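Local structure of Aac(6')-ib (Escherichia coli, 2BUE) at residues D24-M38 / T79-Y92. The protein probably transfers the acetyl group of acetyl-CoA to the 6'-amino group of aminoglycosides such as kanamycin B, conferring antibiotic resistance. The protein carries 2 engineered substitutions. Numbering follows the deposited sequence.
Sequences DSVTLRLMTEHDLAM and TPYIAMLNGEPIGY
Asp35 OD2 touches Ile82 CG1 while two donors grip it from opposite faces of the carboxylate plane: Arg29 NH1 on the syn side at 2.8 Å, and the backbone N of Thr32 on the anti side. Arg29 NH2 bonds to Asp35 OD1, making an end-on, two-nitrogen salt bridge. Both oxygens lie near the guanidinium plane, but NH2 reaches OD1 from above the carboxylate plane, so the two groups are not coplanar. Ile82 covers one face of the guanidinium, its CB 3.7 Å from Arg29 CZ and over the centre. The extended chain of Arg29 leaves CA with CG between the backbone N and carbonyl carbon (chi1 64°), which runs it alongside Ile82; its NE also makes a weak bond to Met84 SD.

The backbone of strand 26-30 pairs antiparallel with strand 78-85. Thr27 with Met84 and Arg29 with Ile82 are hydrogen-bonded pairs, each closed by two bonds; Ile82 N to Arg29 O measures 2.8 Å. Beyond the last of these hydrogen-bonded pairs, Met31 N donates to Pro80 O at 2.9 Å, almost straight at the hydrogen (175°) but from above the carbonyl plane. The side chain of Met31 then turns inward: CG packs on Ile82 CG1, CE on Pro80 CB, and SD lies 3.7 Å from Tyr92 CE1, a Met-aromatic contact at the ring edge. Tyr92 OH is held by Gln94, a residue of the ribostamycin pocket. Farther along, Met38 SD reaches Pro89 CG at 3.7 Å. On the other sheet face, Leu28 CD2 meets Tyr81 CB and Ala83, and helix 131-144 packs against all three residues.

Strand 26-30 is an edge strand of the GNAT sheet, the first in chain order. Paired with a guanidinium through both oxygens and receiving a further N-H from Thr32, buried Asp35 probably stays ionised despite apolar Ile82, tying the turn before helix 36-43 to strand 26-30.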
ATOM      1  N   ASP A  24      14.119  -2.733 -14.409  1.00 36.92           N
ATOM      2  CA  ASP A  24      13.097  -2.658 -15.489  1.00 36.48           C
ATOM      3  C   ASP A  24      11.726  -2.280 -14.915  1.00 34.88           C
ATOM      4  O   ASP A  24      11.642  -1.508 -13.956  1.00 35.78           O
ATOM      5  CB  ASP A  24      13.026  -3.981 -16.267  1.00 37.30           C
ATOM      6  CG  ASP A  24      12.541  -3.794 -17.702  1.00 39.83           C
ATOM      7  OD1 ASP A  24      12.368  -2.629 -18.133  1.00 43.02           O
ATOM      8  OD2 ASP A  24      12.334  -4.818 -18.401  1.00 43.33           O
ATOM      9  N   SER A  25      10.666  -2.834 -15.493  1.00 32.64           N
ATOM     10  CA  SER A  25       9.308  -2.426 -15.172  1.00 30.41           C
ATOM     11  C   SER A  25       8.759  -3.187 -13.970  1.00 27.97           C
ATOM     12  O   SER A  25       8.797  -4.418 -13.942  1.00 27.05           O
ATOM     13  CB  SER A  25       8.407  -2.679 -16.379  1.00 30.55           C
ATOM     14  OG  SER A  25       7.159  -2.017 -16.229  1.00 33.39           O
ATOM     15  N   VAL A  26       8.214  -2.455 -13.003  1.00 25.27           N
ATOM     16  CA  VAL A  26       7.506  -3.097 -11.889  1.00 22.52           C
ATOM     17  C   VAL A  26       6.022  -3.266 -12.219  1.00 21.39           C
ATOM     18  O   VAL A  26       5.339  -2.298 -12.547  1.00 20.76           O
ATOM     19  CB  VAL A  26       7.659  -2.314 -10.564  1.00 22.42           C
ATOM     20  CG1 VAL A  26       6.801  -2.963  -9.449  1.00 22.59           C
ATOM     21  CG2 VAL A  26       9.117  -2.227 -10.154  1.00 21.18           C
ATOM     22  N   THR A  27       5.530  -4.501 -12.122  1.00 19.94           N
ATOM     23  CA  THR A  27       4.126  -4.785 -12.379  1.00 19.16           C
ATOM     24  C   THR A  27       3.441  -5.386 -11.147  1.00 18.30           C
ATOM     25  O   THR A  27       4.106  -5.729 -10.164  1.00 16.68           O
ATOM     26  CB  THR A  27       3.923  -5.711 -13.602  1.00 19.77           C
ATOM     27  OG1 THR A  27       4.598  -6.949 -13.399  1.00 19.20           O
ATOM     28  CG2 THR A  27       4.463  -5.021 -14.882  1.00 20.43           C
ATOM     29  N   LEU A  28       2.121  -5.464 -11.212  1.00 17.04           N
ATOM     30  CA  LEU A  28       1.333  -6.020 -10.110  1.00 17.06           C
ATOM     31  C   LEU A  28       0.462  -7.142 -10.577  1.00 16.73           C
ATOM     32  O   LEU A  28      -0.187  -7.043 -11.636  1.00 17.78           O
ATOM     33  CB  LEU A  28       0.442  -4.953  -9.494  1.00 17.15           C
ATOM     34  CG  LEU A  28       1.192  -3.735  -8.951  1.00 18.93           C
ATOM     35  CD1 LEU A  28       0.258  -2.545  -8.956  1.00 19.65           C
ATOM     36  CD2 LEU A  28       1.782  -3.997  -7.562  1.00 18.17           C
ATOM     37  N   ARG A  29       0.422  -8.200  -9.775  1.00 14.99           N
ATOM     38  CA  ARG A  29      -0.540  -9.270  -9.966  1.00 14.24           C
ATOM     39  C   ARG A  29      -1.295  -9.463  -8.676  1.00 13.59           C
ATOM     40  O   ARG A  29      -0.776  -9.124  -7.608  1.00 12.19           O
ATOM     41  CB  ARG A  29       0.184 -10.576 -10.340  1.00 14.71           C
ATOM     42  CG  ARG A  29       1.122 -11.131  -9.262  1.00 14.89           C
ATOM     43  CD  ARG A  29       1.676 -12.500  -9.691  1.00 14.80           C
ATOM     44  NE  ARG A  29       2.625 -13.074  -8.738  1.00 14.52           N
ATOM     45  CZ  ARG A  29       2.282 -13.690  -7.605  1.00 13.84           C
ATOM     46  NH1 ARG A  29       0.989 -13.801  -7.237  1.00 11.17           N
ATOM     47  NH2 ARG A  29       3.249 -14.192  -6.841  1.00 14.40           N
ATOM     48  N   LEU A  30      -2.504 -10.015  -8.754  1.00 13.36           N
ATOM     49  CA  LEU A  30      -3.230 -10.381  -7.532  1.00 13.59           C
ATOM     50  C   LEU A  30      -2.409 -11.383  -6.744  1.00 13.23           C
ATOM     51  O   LEU A  30      -1.799 -12.294  -7.318  1.00 13.88           O
ATOM     52  CB  LEU A  30      -4.613 -10.987  -7.811  1.00 14.71           C
ATOM     53  CG  LEU A  30      -5.737 -10.100  -8.327  1.00 16.63           C
ATOM     54  CD1 LEU A  30      -6.970 -10.978  -8.635  1.00 18.41           C
ATOM     55  CD2 LEU A  30      -6.125  -8.969  -7.327  1.00 17.47           C
ATOM     56  N   MET A  31      -2.387 -11.211  -5.427  1.00 11.81           N
ATOM     57  CA  MET A  31      -1.837 -12.241  -4.555  1.00 11.97           C
ATOM     58  C   MET A  31      -2.838 -13.395  -4.448  1.00 12.44           C
ATOM     59  O   MET A  31      -4.052 -13.178  -4.468  1.00 13.13           O
ATOM     60  CB  MET A  31      -1.602 -11.645  -3.162  1.00 11.33           C
ATOM     61  CG  MET A  31      -0.713 -12.540  -2.296  1.00 10.96           C
ATOM     62  SD  MET A  31      -0.423 -11.913  -0.648  1.00 12.86           S
ATOM     63  CE  MET A  31      -1.955 -12.252   0.170  1.00 13.33           C
ATOM     64  N   THR A  32      -2.312 -14.607  -4.335  1.00 13.21           N
ATOM     65  CA  THR A  32      -3.132 -15.796  -4.127  1.00 14.13           C
ATOM     66  C   THR A  32      -2.759 -16.472  -2.814  1.00 14.24           C
ATOM     67  O   THR A  32      -1.707 -16.168  -2.217  1.00 13.45           O
ATOM     68  CB  THR A  32      -2.950 -16.812  -5.286  1.00 13.60           C
ATOM     69  OG1 THR A  32      -1.701 -17.493  -5.130  1.00 14.61           O
ATOM     70  CG2 THR A  32      -2.989 -16.108  -6.678  1.00 14.63           C
ATOM     71  N   GLU A  33      -3.596 -17.420  -2.385  1.00 15.74           N
ATOM     72  CA  GLU A  33      -3.254 -18.263  -1.219  1.00 17.85           C
ATOM     73  C   GLU A  33      -1.869 -18.940  -1.318  1.00 16.77           C
ATOM     74  O   GLU A  33      -1.239 -19.219  -0.293  1.00 16.68           O
ATOM     75  CB  GLU A  33      -4.339 -19.320  -0.946  1.00 18.33           C
ATOM     76  CG  GLU A  33      -4.472 -20.337  -2.056  1.00 21.81           C
ATOM     77  CD  GLU A  33      -5.597 -21.335  -1.827  1.00 23.34           C
ATOM     78  OE1 GLU A  33      -5.966 -21.582  -0.650  1.00 30.85           O
ATOM     79  OE2 GLU A  33      -6.107 -21.866  -2.840  1.00 32.11           O
ATOM     80  N   HIS A  34      -1.395 -19.201  -2.539  1.00 16.29           N
ATOM     81  CA  HIS A  34      -0.065 -19.794  -2.762  1.00 16.65           C
ATOM     82  C   HIS A  34       1.115 -18.894  -2.413  1.00 16.17           C
ATOM     83  O   HIS A  34       2.244 -19.369  -2.317  1.00 16.53           O
ATOM     84  CB  HIS A  34       0.054 -20.295  -4.199  1.00 17.66           C
ATOM     85  CG  HIS A  34      -1.068 -21.199  -4.578  1.00 21.29           C
ATOM     86  ND1 HIS A  34      -1.186 -22.475  -4.071  1.00 27.17           N
ATOM     87  CD2 HIS A  34      -2.166 -20.990  -5.339  1.00 24.69           C
ATOM     88  CE1 HIS A  34      -2.291 -23.031  -4.539  1.00 27.42           C
ATOM     89  NE2 HIS A  34      -2.905 -22.149  -5.308  1.00 26.68           N
ATOM     90  N   ASP A  35       0.839 -17.600  -2.226  1.00 14.38           N
ATOM     91  CA  ASP A  35       1.856 -16.620  -1.870  1.00 13.93           C
ATOM     92  C   ASP A  35       2.020 -16.428  -0.354  1.00 12.96           C
ATOM     93  O   ASP A  35       2.912 -15.685   0.082  1.00 12.70           O
ATOM     94  CB  ASP A  35       1.510 -15.257  -2.498  1.00 13.09           C
ATOM     95  CG  ASP A  35       1.513 -15.293  -4.030  1.00 13.77           C
ATOM     96  OD1 ASP A  35       2.479 -15.842  -4.617  1.00 14.86           O
ATOM     97  OD2 ASP A  35       0.536 -14.784  -4.625  1.00 13.45           O
ATOM     98  N   LEU A  36       1.165 -17.068   0.440  1.00 12.88           N
ATOM     99  CA  LEU A  36       1.080 -16.742   1.866  1.00 12.47           C
ATOM    100  C   LEU A  36       2.346 -17.148   2.621  1.00 12.33           C
ATOM    101  O   LEU A  36       2.813 -16.405   3.489  1.00 10.97           O
ATOM    102  CB  LEU A  36      -0.168 -17.330   2.520  1.00 13.63           C
ATOM    103  CG  LEU A  36      -1.488 -16.734   2.004  1.00 13.63           C
ATOM    104  CD1 LEU A  36      -2.629 -17.603   2.462  1.00 14.50           C
ATOM    105  CD2 LEU A  36      -1.701 -15.296   2.501  1.00 16.26           C
ATOM    106  N   ALA A  37       2.913 -18.298   2.271  1.00 12.53           N
ATOM    107  CA  ALA A  37       4.179 -18.722   2.921  1.00 13.60           C
ATOM    108  C   ALA A  37       5.296 -17.708   2.685  1.00 13.35           C
ATOM    109  O   ALA A  37       6.041 -17.333   3.633  1.00 13.25           O
ATOM    110  CB  ALA A  37       4.606 -20.116   2.416  1.00 14.25           C
ATOM    111  N   MET A  38       5.393 -17.260   1.427  1.00 13.53           N
ATOM    112  CA  MET A  38       6.356 -16.225   1.025  1.00 13.66           C
ATOM    113  C   MET A  38       6.104 -14.908   1.766  1.00 12.45           C
ATOM    114  O   MET A  38       7.034 -14.300   2.312  1.00 11.75           O
ATOM    115  CB  MET A  38       6.299 -16.015  -0.490  1.00 13.99           C
ATOM    116  CG  MET A  38       7.225 -14.906  -0.986  1.00 14.41           C
ATOM    117  SD  MET A  38       7.093 -14.699  -2.774  1.00 17.51           S
ATOM    118  CE  MET A  38       5.456 -14.020  -2.979  1.00 18.82           C
ATOM    119  N   THR A  79      -7.657  -5.482  -1.126  1.00  8.98           N
ATOM    120  CA  THR A  79      -7.173  -6.305  -2.238  1.00  9.85           C
ATOM    121  C   THR A  79      -5.653  -6.402  -2.206  1.00  9.63           C
ATOM    122  O   THR A  79      -4.965  -5.373  -2.284  1.00  9.10           O
ATOM    123  CB  THR A  79      -7.620  -5.707  -3.598  1.00  9.72           C
ATOM    124  OG1 THR A  79      -9.048  -5.598  -3.627  1.00 10.50           O
ATOM    125  CG2 THR A  79      -7.130  -6.555  -4.769  1.00 11.11           C
ATOM    126  N   PRO A  80      -5.123  -7.635  -2.075  1.00  9.43           N
ATOM    127  CA  PRO A  80      -3.671  -7.853  -2.020  1.00  9.82           C
ATOM    128  C   PRO A  80      -3.028  -8.101  -3.374  1.00  9.80           C
ATOM    129  O   PRO A  80      -3.598  -8.827  -4.226  1.00 10.19           O
ATOM    130  CB  PRO A  80      -3.540  -9.107  -1.135  1.00  9.26           C
ATOM    131  CG  PRO A  80      -4.777  -9.944  -1.495  1.00 10.11           C
ATOM    132  CD  PRO A  80      -5.875  -8.902  -1.884  1.00  9.91           C
ATOM    133  N   TYR A  81      -1.835  -7.527  -3.558  1.00  9.53           N
ATOM    134  CA  TYR A  81      -1.039  -7.696  -4.777  1.00  9.67           C
ATOM    135  C   TYR A  81       0.384  -8.160  -4.461  1.00 10.34           C
ATOM    136  O   TYR A  81       0.914  -7.854  -3.382  1.00  9.92           O
ATOM    137  CB  TYR A  81      -0.901  -6.366  -5.541  1.00  9.80           C
ATOM    138  CG  TYR A  81      -2.193  -5.636  -5.739  1.00 11.03           C
ATOM    139  CD1 TYR A  81      -3.050  -5.964  -6.791  1.00 12.01           C
ATOM    140  CD2 TYR A  81      -2.567  -4.621  -4.861  1.00  9.73           C
ATOM    141  CE1 TYR A  81      -4.274  -5.287  -6.956  1.00 11.58           C
ATOM    142  CE2 TYR A  81      -3.776  -3.923  -5.003  1.00  9.98           C
ATOM    143  CZ  TYR A  81      -4.629  -4.277  -6.049  1.00 11.33           C
ATOM    144  OH  TYR A  81      -5.802  -3.578  -6.208  1.00 10.89           O
ATOM    145  N   ILE A  82       0.990  -8.858  -5.419  1.00 10.60           N
ATOM    146  CA  ILE A  82       2.421  -9.107  -5.412  1.00 10.92           C
ATOM    147  C   ILE A  82       3.046  -8.251  -6.512  1.00 11.98           C
ATOM    148  O   ILE A  82       2.578  -8.258  -7.661  1.00 12.99           O
ATOM    149  CB  ILE A  82       2.783 -10.615  -5.591  1.00 10.05           C
ATOM    150  CG1 ILE A  82       2.175 -11.440  -4.444  1.00 11.58           C
ATOM    151  CG2 ILE A  82       4.330 -10.756  -5.680  1.00 11.60           C
ATOM    152  CD1 ILE A  82       2.726 -11.113  -3.039  1.00 14.78           C
ATOM    153  N   ALA A  83       4.075  -7.498  -6.131  1.00 12.68           N
ATOM    154  CA  ALA A  83       4.860  -6.703  -7.071  1.00 13.31           C
ATOM    155  C   ALA A  83       5.916  -7.581  -7.713  1.00 14.43           C
ATOM    156  O   ALA A  83       6.648  -8.314  -7.012  1.00 14.62           O
ATOM    157  CB  ALA A  83       5.508  -5.531  -6.357  1.00 14.10           C
ATOM    158  N   MET A  84       6.007  -7.478  -9.042  1.00 15.05           N
ATOM    159  CA  MET A  84       6.926  -8.298  -9.843  1.00 16.87           C
ATOM    160  C   MET A  84       7.940  -7.443 -10.601  1.00 17.85           C
ATOM    161  O   MET A  84       7.597  -6.376 -11.105  1.00 18.89           O
ATOM    162  CB  MET A  84       6.135  -9.109 -10.875  1.00 17.11           C
ATOM    163  CG  MET A  84       5.029  -9.982 -10.305  1.00 18.07           C
ATOM    164  SD  MET A  84       5.676 -11.346  -9.328  1.00 18.84           S
ATOM    165  CE  MET A  84       6.607 -12.248 -10.591  1.00 20.43           C
ATOM    166  N   LEU A  85       9.178  -7.927 -10.672  1.00 19.78           N
ATOM    167  CA  LEU A  85      10.230  -7.274 -11.446  1.00 21.42           C
ATOM    168  C   LEU A  85      11.068  -8.357 -12.096  1.00 22.92           C
ATOM    169  O   LEU A  85      11.596  -9.242 -11.406  1.00 23.22           O
ATOM    170  CB  LEU A  85      11.114  -6.400 -10.552  1.00 21.43           C
ATOM    171  CG  LEU A  85      12.386  -5.796 -11.172  1.00 21.99           C
ATOM    172  CD1 LEU A  85      12.012  -4.704 -12.198  1.00 23.48           C
ATOM    173  CD2 LEU A  85      13.356  -5.259 -10.112  1.00 21.96           C
ATOM    174  N   ASN A  86      11.162  -8.297 -13.427  1.00 24.37           N
ATOM    175  CA  ASN A  86      11.900  -9.300 -14.208  1.00 25.86           C
ATOM    176  C   ASN A  86      11.525 -10.737 -13.824  1.00 25.26           C
ATOM    177  O   ASN A  86      12.406 -11.576 -13.594  1.00 26.11           O
ATOM    178  CB  ASN A  86      13.411  -9.093 -14.048  1.00 26.54           C
ATOM    179  CG  ASN A  86      13.872  -7.694 -14.468  1.00 28.75           C
ATOM    180  OD1 ASN A  86      13.410  -7.139 -15.470  1.00 32.76           O
ATOM    181  ND2 ASN A  86      14.806  -7.129 -13.699  1.00 30.60           N
ATOM    182  N   GLY A  87      10.223 -10.995 -13.717  1.00 24.77           N
ATOM    183  CA  GLY A  87       9.696 -12.315 -13.362  1.00 24.12           C
ATOM    184  C   GLY A  87       9.897 -12.789 -11.925  1.00 23.55           C
ATOM    185  O   GLY A  87       9.581 -13.943 -11.619  1.00 23.30           O
ATOM    186  N   GLU A  88      10.411 -11.914 -11.050  1.00 22.50           N
ATOM    187  CA  GLU A  88      10.612 -12.228  -9.629  1.00 21.95           C
ATOM    188  C   GLU A  88       9.653 -11.423  -8.749  1.00 20.19           C
ATOM    189  O   GLU A  88       9.444 -10.237  -9.008  1.00 20.25           O
ATOM    190  CB  GLU A  88      12.044 -11.914  -9.168  1.00 23.22           C
ATOM    191  CG  GLU A  88      13.135 -12.767  -9.816  1.00 28.11           C
ATOM    192  CD  GLU A  88      13.067 -14.221  -9.399  1.00 34.07           C
ATOM    193  OE1 GLU A  88      12.789 -14.501  -8.203  1.00 36.87           O
ATOM    194  OE2 GLU A  88      13.291 -15.088 -10.272  1.00 37.86           O
ATOM    195  N   PRO A  89       9.088 -12.063  -7.702  1.00 18.74           N
ATOM    196  CA  PRO A  89       8.303 -11.308  -6.718  1.00 16.96           C
ATOM    197  C   PRO A  89       9.220 -10.447  -5.848  1.00 16.45           C
ATOM    198  O   PRO A  89      10.178 -10.955  -5.249  1.00 15.95           O
ATOM    199  CB  PRO A  89       7.591 -12.400  -5.911  1.00 17.37           C
ATOM    200  CG  PRO A  89       8.488 -13.623  -6.023  1.00 18.06           C
ATOM    201  CD  PRO A  89       9.163 -13.505  -7.382  1.00 18.80           C
ATOM    202  N   ILE A  90       8.955  -9.142  -5.803  1.00 15.31           N
ATOM    203  CA  ILE A  90       9.816  -8.228  -5.058  1.00 14.80           C
ATOM    204  C   ILE A  90       9.118  -7.415  -3.954  1.00 13.51           C
ATOM    205  O   ILE A  90       9.752  -6.640  -3.235  1.00 12.33           O
ATOM    206  CB  ILE A  90      10.599  -7.268  -6.009  1.00 14.89           C
ATOM    207  CG1 ILE A  90       9.628  -6.402  -6.831  1.00 16.28           C
ATOM    208  CG2 ILE A  90      11.526  -8.074  -6.900  1.00 16.38           C
ATOM    209  CD1 ILE A  90      10.050  -4.960  -7.058  1.00 20.24           C
ATOM    210  N   GLY A  91       7.819  -7.598  -3.797  1.00 12.71           N
ATOM    211  CA  GLY A  91       7.146  -6.882  -2.726  1.00 11.76           C
ATOM    212  C   GLY A  91       5.679  -7.224  -2.635  1.00 11.01           C
ATOM    213  O   GLY A  91       5.146  -7.992  -3.462  1.00 10.80           O
ATOM    214  N   TYR A  92       5.047  -6.638  -1.628  1.00  9.65           N
ATOM    215  CA  TYR A  92       3.636  -6.844  -1.361  1.00  9.11           C
ATOM    216  C   TYR A  92       2.971  -5.473  -1.382  1.00  8.66           C
ATOM    217  O   TYR A  92       3.540  -4.508  -0.883  1.00  8.80           O
ATOM    218  CB  TYR A  92       3.433  -7.486   0.023  1.00  8.87           C
ATOM    219  CG  TYR A  92       1.993  -7.456   0.490  1.00  7.93           C
ATOM    220  CD1 TYR A  92       1.098  -8.471   0.127  1.00  9.31           C
ATOM    221  CD2 TYR A  92       1.520  -6.409   1.307  1.00  8.56           C
ATOM    222  CE1 TYR A  92      -0.244  -8.436   0.562  1.00  9.18           C
ATOM    223  CE2 TYR A  92       0.166  -6.354   1.741  1.00  9.33           C
ATOM    224  CZ  TYR A  92      -0.699  -7.389   1.350  1.00  9.29           C
ATOM    225  OH  TYR A  92      -2.010  -7.385   1.762  1.00  9.73           O
TER
HETATM  226  O   HOH W   1      10.432  -6.245 -15.059  1.00 34.78           O
HETATM  227  O   HOH W   2      -5.990 -10.801  -4.427  1.00 27.87           O